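Local coordinates for protein ochratoxinase (Aspergillus niger, PDB 4C65) that hydrolyses the amide bond of ochratoxin A, releasing phenylalanine, as a zinc-dependent carboxypeptidase of the amidohydrolase superfamily, at residues Cys68-Gly73 and Thr335-Gly340; Asn107-Tyr112 and Pro342-Leu347. One frame throughout, in Å; residues are numbered along the deposited sequence.

Interaction 1: residues Cys68-Gly73 and Thr335-Gly340; sequences CHMHFG and TDTAPG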
loop_
_atom_site.group_PDB
_atom_site.type_symbol
_atom_site.label_atom_id
_atom_site.label_comp_id
_atom_site.label_asym_id
_atom_site.label_seq_id
_atom_site.Cartn_x
_atom_site.Cartn_y
_atom_site.Cartn_z
ATOM N N CYS A 68 26.645 -20.368 -23.594
ATOM C CA CYS A 68 25.211 -20.484 -23.463
ATOM C C CYS A 68 24.702 -20.463 -22.033
ATOM O O CYS A 68 23.519 -20.708 -21.794
ATOM C CB CYS A 68 24.755 -21.751 -24.152
ATOM S SG CYS A 68 25.147 -21.754 -25.917
ATOM N N HIS A 69 25.580 -20.192 -21.080
ATOM C CA HIS A 69 25.158 -20.069 -19.702
ATOM C C HIS A 69 25.911 -18.976 -18.939
ATOM O O HIS A 69 26.798 -19.264 -18.158
ATOM C CB HIS A 69 25.287 -21.399 -18.958
ATOM C CG HIS A 69 24.448 -21.454 -17.720
ATOM N ND1 HIS A 69 23.591 -22.494 -17.455
ATOM C CD2 HIS A 69 24.268 -20.561 -16.718
ATOM C CE1 HIS A 69 22.953 -22.261 -16.320
ATOM N NE2 HIS A 69 23.339 -21.093 -15.859
ATOM N N MET A 70 25.525 -17.731 -19.169
ATOM C CA MET A 70 26.120 -16.592 -18.493
ATOM C C MET A 70 25.089 -15.985 -17.561
ATOM O O MET A 70 23.912 -16.243 -17.691
ATOM C CB MET A 70 26.575 -15.559 -19.516
ATOM C CG MET A 70 27.586 -16.073 -20.552
ATOM S SD MET A 70 29.053 -16.797 -19.812
ATOM C CE MET A 70 29.792 -15.300 -19.145
ATOM N N HIS A 71 25.539 -15.223 -16.579
ATOM C CA HIS A 71 24.621 -14.471 -15.753
ATOM C C HIS A 71 25.113 -13.040 -15.593
ATOM O O HIS A 71 26.212 -12.800 -15.129
ATOM C CB HIS A 71 24.334 -15.152 -14.408
ATOM C CG HIS A 71 25.557 -15.508 -13.617
ATOM N ND1 HIS A 71 25.934 -16.816 -13.383
ATOM C CD2 HIS A 71 26.465 -14.738 -12.968
ATOM C CE1 HIS A 71 27.030 -16.835 -12.640
ATOM N NE2 HIS A 71 27.381 -15.587 -12.386
ATOM N N PHE A 72 24.283 -12.100 -16.024
ATOM C CA PHE A 72 24.632 -10.718 -16.061
ATOM C C PHE A 72 24.279 -10.084 -14.735
ATOM O O PHE A 72 23.326 -9.320 -14.617
ATOM C CB PHE A 72 23.905 -10.022 -17.220
ATOM C CG PHE A 72 24.630 -10.124 -18.543
ATOM C CD1 PHE A 72 24.902 -11.356 -19.110
ATOM C CD2 PHE A 72 24.997 -8.982 -19.232
ATOM C CE1 PHE A 72 25.560 -11.447 -20.330
ATOM C CE2 PHE A 72 25.645 -9.070 -20.442
ATOM C CZ PHE A 72 25.916 -10.310 -21.002
ATOM N N GLY A 73 25.076 -10.404 -13.729
ATOM C CA GLY A 73 24.806 -9.984 -12.355
ATOM C C GLY A 73 25.462 -8.686 -11.964
ATOM O O GLY A 73 24.795 -7.781 -11.461
ATOM N N THR A 335 29.173 -21.998 -19.199
ATOM C CA THR A 335 30.132 -21.967 -18.087
ATOM C C THR A 335 29.479 -21.724 -16.726
ATOM O O THR A 335 29.955 -22.210 -15.692
ATOM C CB THR A 335 31.184 -20.886 -18.376
ATOM O OG1 THR A 335 31.766 -21.143 -19.655
ATOM C CG2 THR A 335 32.295 -20.903 -17.337
ATOM N N ASP A 336 28.376 -20.978 -16.740
ATOM C CA ASP A 336 27.706 -20.491 -15.540
ATOM C C ASP A 336 28.608 -19.524 -14.797
ATOM O O ASP A 336 29.038 -19.774 -13.680
ATOM C CB ASP A 336 27.260 -21.641 -14.649
ATOM C CG ASP A 336 26.141 -21.243 -13.685
ATOM O OD1 ASP A 336 25.905 -20.049 -13.444
ATOM O OD2 ASP A 336 25.499 -22.155 -13.153
ATOM N N THR A 337 28.880 -18.400 -15.433
ATOM C CA THR A 337 29.778 -17.398 -14.871
ATOM C C THR A 337 29.370 -15.988 -15.321
ATOM O O THR A 337 28.508 -15.812 -16.172
ATOM C CB THR A 337 31.225 -17.720 -15.309
ATOM O OG1 THR A 337 32.149 -16.935 -14.561
ATOM C CG2 THR A 337 31.407 -17.459 -16.788
ATOM N N ALA A 338 30.002 -14.983 -14.729
ATOM C CA ALA A 338 29.802 -13.588 -15.121
ATOM C C ALA A 338 30.491 -13.316 -16.447
ATOM O O ALA A 338 31.489 -13.949 -16.778
ATOM C CB ALA A 338 30.372 -12.655 -14.044
ATOM N N PRO A 339 29.972 -12.350 -17.212
ATOM C CA PRO A 339 30.644 -11.874 -18.451
ATOM C C PRO A 339 32.110 -11.523 -18.244
ATOM O O PRO A 339 32.458 -10.922 -17.235
ATOM C CB PRO A 339 29.864 -10.614 -18.795
ATOM C CG PRO A 339 28.474 -10.916 -18.291
ATOM C CD PRO A 339 28.651 -11.720 -17.036
ATOM N N GLY A 340 32.950 -11.981 -19.165
ATOM C CA GLY A 340 34.379 -11.902 -19.016
ATOM C C GLY A 340 34.955 -12.941 -18.081
ATOM O O GLY A 340 36.146 -12.912 -17.763
#
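Two backbone hydrogen bonds tie His-69 and His-71 to the loop 335-340. Asp-336 N donates to His-69 O at 2.7 Å, in the carbonyl plane but bent at the hydrogen. His-71 N donates to Thr-337 O at 3.1 Å; this bond is straighter, but the donor stands above the carbonyl plane.

The polar side chains meet at the metal site. His-69 and His-71 are the His-X-His pair that binds the first zinc ion, and Asp-336 is an active-site residue. The Asp-336 carboxylate stacks on the His-69 ring, planes 29° apart. Asp-336 CG lies 3.5 Å from His-69 NE2. CG lies anti to the backbone N in both residues (chi1 -160° in His-69), and the two side chains run side by side. The His-71 ring is turned 75° to the same carboxylate. Its ND1 gives a weak hydrogen bond of 3.2 Å to Asp-336 OD1, which lies at the ring edge. His-69 ND1 is hydrogen-bonded to Glu-264, a bond that would limit rotation of the ring.

The apolar contacts lie further along. Pro-339 CG sits over the centre of the Phe-72 ring, a CH-pi contact of 3.6 Å to the centroid. The bent chain of Met-70 brings CE to 3.6 Å from Thr-337 CG2.

Strand 69-70 follows barrel strand 60-67 after a corner at Cys-68. The loop 335-340 comes after strand 331-332. Strand 109-114 and helix 90-106 pack against Phe-72 and Pro-339, and Val-290 of helix 288-297 touches Asp-336.

Interaction 2: residues Asn107-Tyr112 and Pro342-Leu347; sequences NGYTSY and PTALEL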
loop_
_atom_site.group_PDB
_atom_site.type_symbol
_atom_site.label_atom_id
_atom_site.label_comp_id
_atom_site.label_asym_id
_atom_site.label_seq_id
_atom_site.Cartn_x
_atom_site.Cartn_y
_atom_site.Cartn_z
ATOM N N ASN A 107 38.189 -11.883 -25.905
ATOM C CA ASN A 107 38.505 -13.309 -25.891
ATOM C C ASN A 107 37.874 -14.095 -27.012
ATOM O O ASN A 107 37.915 -15.316 -26.998
ATOM C CB ASN A 107 38.102 -13.919 -24.546
ATOM C CG ASN A 107 39.135 -13.647 -23.487
ATOM O OD1 ASN A 107 40.065 -14.413 -23.379
ATOM N ND2 ASN A 107 39.053 -12.491 -22.792
ATOM N N GLY A 108 37.237 -13.411 -27.950
ATOM C CA GLY A 108 36.594 -14.068 -29.087
ATOM C C GLY A 108 35.182 -14.594 -28.846
ATOM O O GLY A 108 34.655 -15.365 -29.639
ATOM N N TYR A 109 34.559 -14.179 -27.766
ATOM C CA TYR A 109 33.177 -14.535 -27.513
ATOM C C TYR A 109 32.244 -13.475 -28.100
ATOM O O TYR A 109 32.170 -12.370 -27.558
ATOM C CB TYR A 109 32.954 -14.751 -25.995
ATOM C CG TYR A 109 33.471 -16.120 -25.557
ATOM C CD1 TYR A 109 34.845 -16.343 -25.367
ATOM C CD2 TYR A 109 32.590 -17.194 -25.396
ATOM C CE1 TYR A 109 35.313 -17.589 -25.020
ATOM C CE2 TYR A 109 33.054 -18.442 -25.030
ATOM C CZ TYR A 109 34.424 -18.638 -24.871
ATOM O OH TYR A 109 34.885 -19.890 -24.496
ATOM N N THR A 110 31.577 -13.818 -29.203
ATOM C CA THR A 110 30.728 -12.884 -29.905
ATOM C C THR A 110 29.229 -13.058 -29.609
ATOM O O THR A 110 28.407 -12.257 -30.045
ATOM C CB THR A 110 30.993 -12.934 -31.411
ATOM O OG1 THR A 110 30.759 -14.245 -31.912
ATOM C CG2 THR A 110 32.431 -12.555 -31.705
ATOM N N SER A 111 28.883 -14.114 -28.881
ATOM C CA SER A 111 27.522 -14.307 -28.401
ATOM C C SER A 111 27.520 -14.904 -27.001
ATOM O O SER A 111 28.311 -15.789 -26.696
ATOM C CB SER A 111 26.700 -15.205 -29.358
ATOM O OG SER A 111 26.383 -14.534 -30.584
ATOM N N TYR A 112 26.602 -14.406 -26.186
ATOM C CA TYR A 112 26.359 -14.872 -24.850
ATOM C C TYR A 112 24.846 -15.105 -24.661
ATOM O O TYR A 112 24.042 -14.302 -25.077
ATOM C CB TYR A 112 26.753 -13.786 -23.860
ATOM C CG TYR A 112 28.172 -13.773 -23.310
ATOM C CD1 TYR A 112 29.071 -14.807 -23.534
ATOM C CD2 TYR A 112 28.571 -12.726 -22.474
ATOM C CE1 TYR A 112 30.341 -14.764 -22.967
ATOM C CE2 TYR A 112 29.815 -12.694 -21.902
ATOM C CZ TYR A 112 30.707 -13.697 -22.164
ATOM O OH TYR A 112 31.934 -13.639 -21.566
ATOM N N PRO A 342 35.862 -17.068 -16.973
ATOM C CA PRO A 342 36.724 -18.066 -17.579
ATOM C C PRO A 342 35.956 -19.040 -18.465
ATOM O O PRO A 342 35.980 -20.240 -18.222
ATOM C CB PRO A 342 37.305 -18.782 -16.367
ATOM C CG PRO A 342 36.213 -18.708 -15.355
ATOM C CD PRO A 342 35.607 -17.350 -15.551
ATOM N N THR A 343 35.305 -18.530 -19.507
ATOM C CA THR A 343 34.499 -19.372 -20.368
ATOM C C THR A 343 35.303 -20.409 -21.203
ATOM O O THR A 343 34.802 -21.491 -21.512
ATOM C CB THR A 343 33.641 -18.516 -21.313
ATOM O OG1 THR A 343 34.467 -17.562 -21.991
ATOM C CG2 THR A 343 32.530 -17.794 -20.518
ATOM N N ALA A 344 36.551 -20.072 -21.536
ATOM C CA ALA A 344 37.409 -20.954 -22.338
ATOM C C ALA A 344 37.657 -22.298 -21.662
ATOM O O ALA A 344 37.808 -23.312 -22.337
ATOM C CB ALA A 344 38.734 -20.264 -22.644
ATOM N N LEU A 345 37.671 -22.309 -20.335
ATOM C CA LEU A 345 37.796 -23.544 -19.572
ATOM C C LEU A 345 36.749 -24.597 -19.940
ATOM O O LEU A 345 36.996 -25.804 -19.815
ATOM C CB LEU A 345 37.654 -23.267 -18.082
ATOM C CG LEU A 345 38.848 -22.825 -17.242
ATOM C CD1 LEU A 345 38.507 -22.924 -15.761
ATOM C CD2 LEU A 345 40.068 -23.687 -17.506
ATOM N N GLU A 346 35.561 -24.150 -20.313
ATOM C CA GLU A 346 34.488 -25.078 -20.606
ATOM C C GLU A 346 34.835 -25.928 -21.832
ATOM O O GLU A 346 34.412 -27.097 -21.926
ATOM C CB GLU A 346 33.173 -24.331 -20.816
ATOM C CG GLU A 346 31.941 -25.216 -20.808
ATOM C CD GLU A 346 31.710 -25.908 -19.471
ATOM O OE1 GLU A 346 32.226 -25.446 -18.440
ATOM O OE2 GLU A 346 30.982 -26.924 -19.473
ATOM N N LEU A 347 35.587 -25.342 -22.769
ATOM C CA LEU A 347 36.047 -26.100 -23.935
ATOM C C LEU A 347 37.023 -27.187 -23.493
ATOM O O LEU A 347 36.943 -28.320 -23.962
ATOM C CB LEU A 347 36.692 -25.180 -24.976
ATOM C CG LEU A 347 35.713 -24.325 -25.780
ATOM C CD1 LEU A 347 36.338 -22.990 -26.100
ATOM C CD2 LEU A 347 35.273 -25.005 -27.059
HETATM O O HOH W 1 33.706 -15.193 -22.544
#
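A strand of the twisted TIM barrel, 109-114, meets the start of helix 344-354 here, chiefly through Tyr-109 and Thr-343. The Thr-343 hydroxyl lies over one face of the Tyr-109 ring, nearer the ring's rim than its centre, with Thr-343 OG1 3.1 Å from Tyr-109 CZ. Thr-343 CB makes an off-centre CH-pi contact with the same ring, 4.1 Å from its centroid. With OG1 set between the backbone N and the carbonyl carbon (chi1 52°), the hydroxyl faces the ring. The two side chains run antiparallel and overlap alongside. Tyr-109 OH reaches on to the helix, where Leu-347 CD1 lies 3.8 Å away.

The strand is entered through a Schellman motif that ends helix 90-106. Gly-108, at positive phi, is its C-prime residue, and Tyr-109 follows directly.

A water molecule links Tyr-112 to Thr-343. It is hydrogen-bonded to Tyr-112 OH at 2.6 Å and to Thr-343 OG1 at 2.5 Å. It lies in the plane of the Tyr-112 ring, at its edge, and above the Tyr-109 face. Tyr-112 OH probably also accepts a hydrogen bond from Gly-340 N. Leu-65 of the neighbouring strand 60-67 packs on Tyr-109.

Interaction 1 forms part of the zinc site and is only partly buried. Interaction 2 is fully buried; the centres of the two interactions are about 10 Å apart. Interaction 1 joins the chain just beyond strand 60-67, and interaction 2 joins strand 109-114, to the chain that runs from strand 331-332 into helix 344-354. Interaction 1 uses backbone hydrogen bonds and histidine-carboxylate contacts. Interaction 2 has no clear direct hydrogen bond and relies on an aromatic face and a water. The two touch: Tyr-112 CZ packs 3.5 Å from Met-70 CE. Thr-335 OG1, hydrogen-bonded to Asp-67, lies 3.3 Å from Thr-343 CA. Phe-437 of a second subunit packs on Ala-338 and Pro-342.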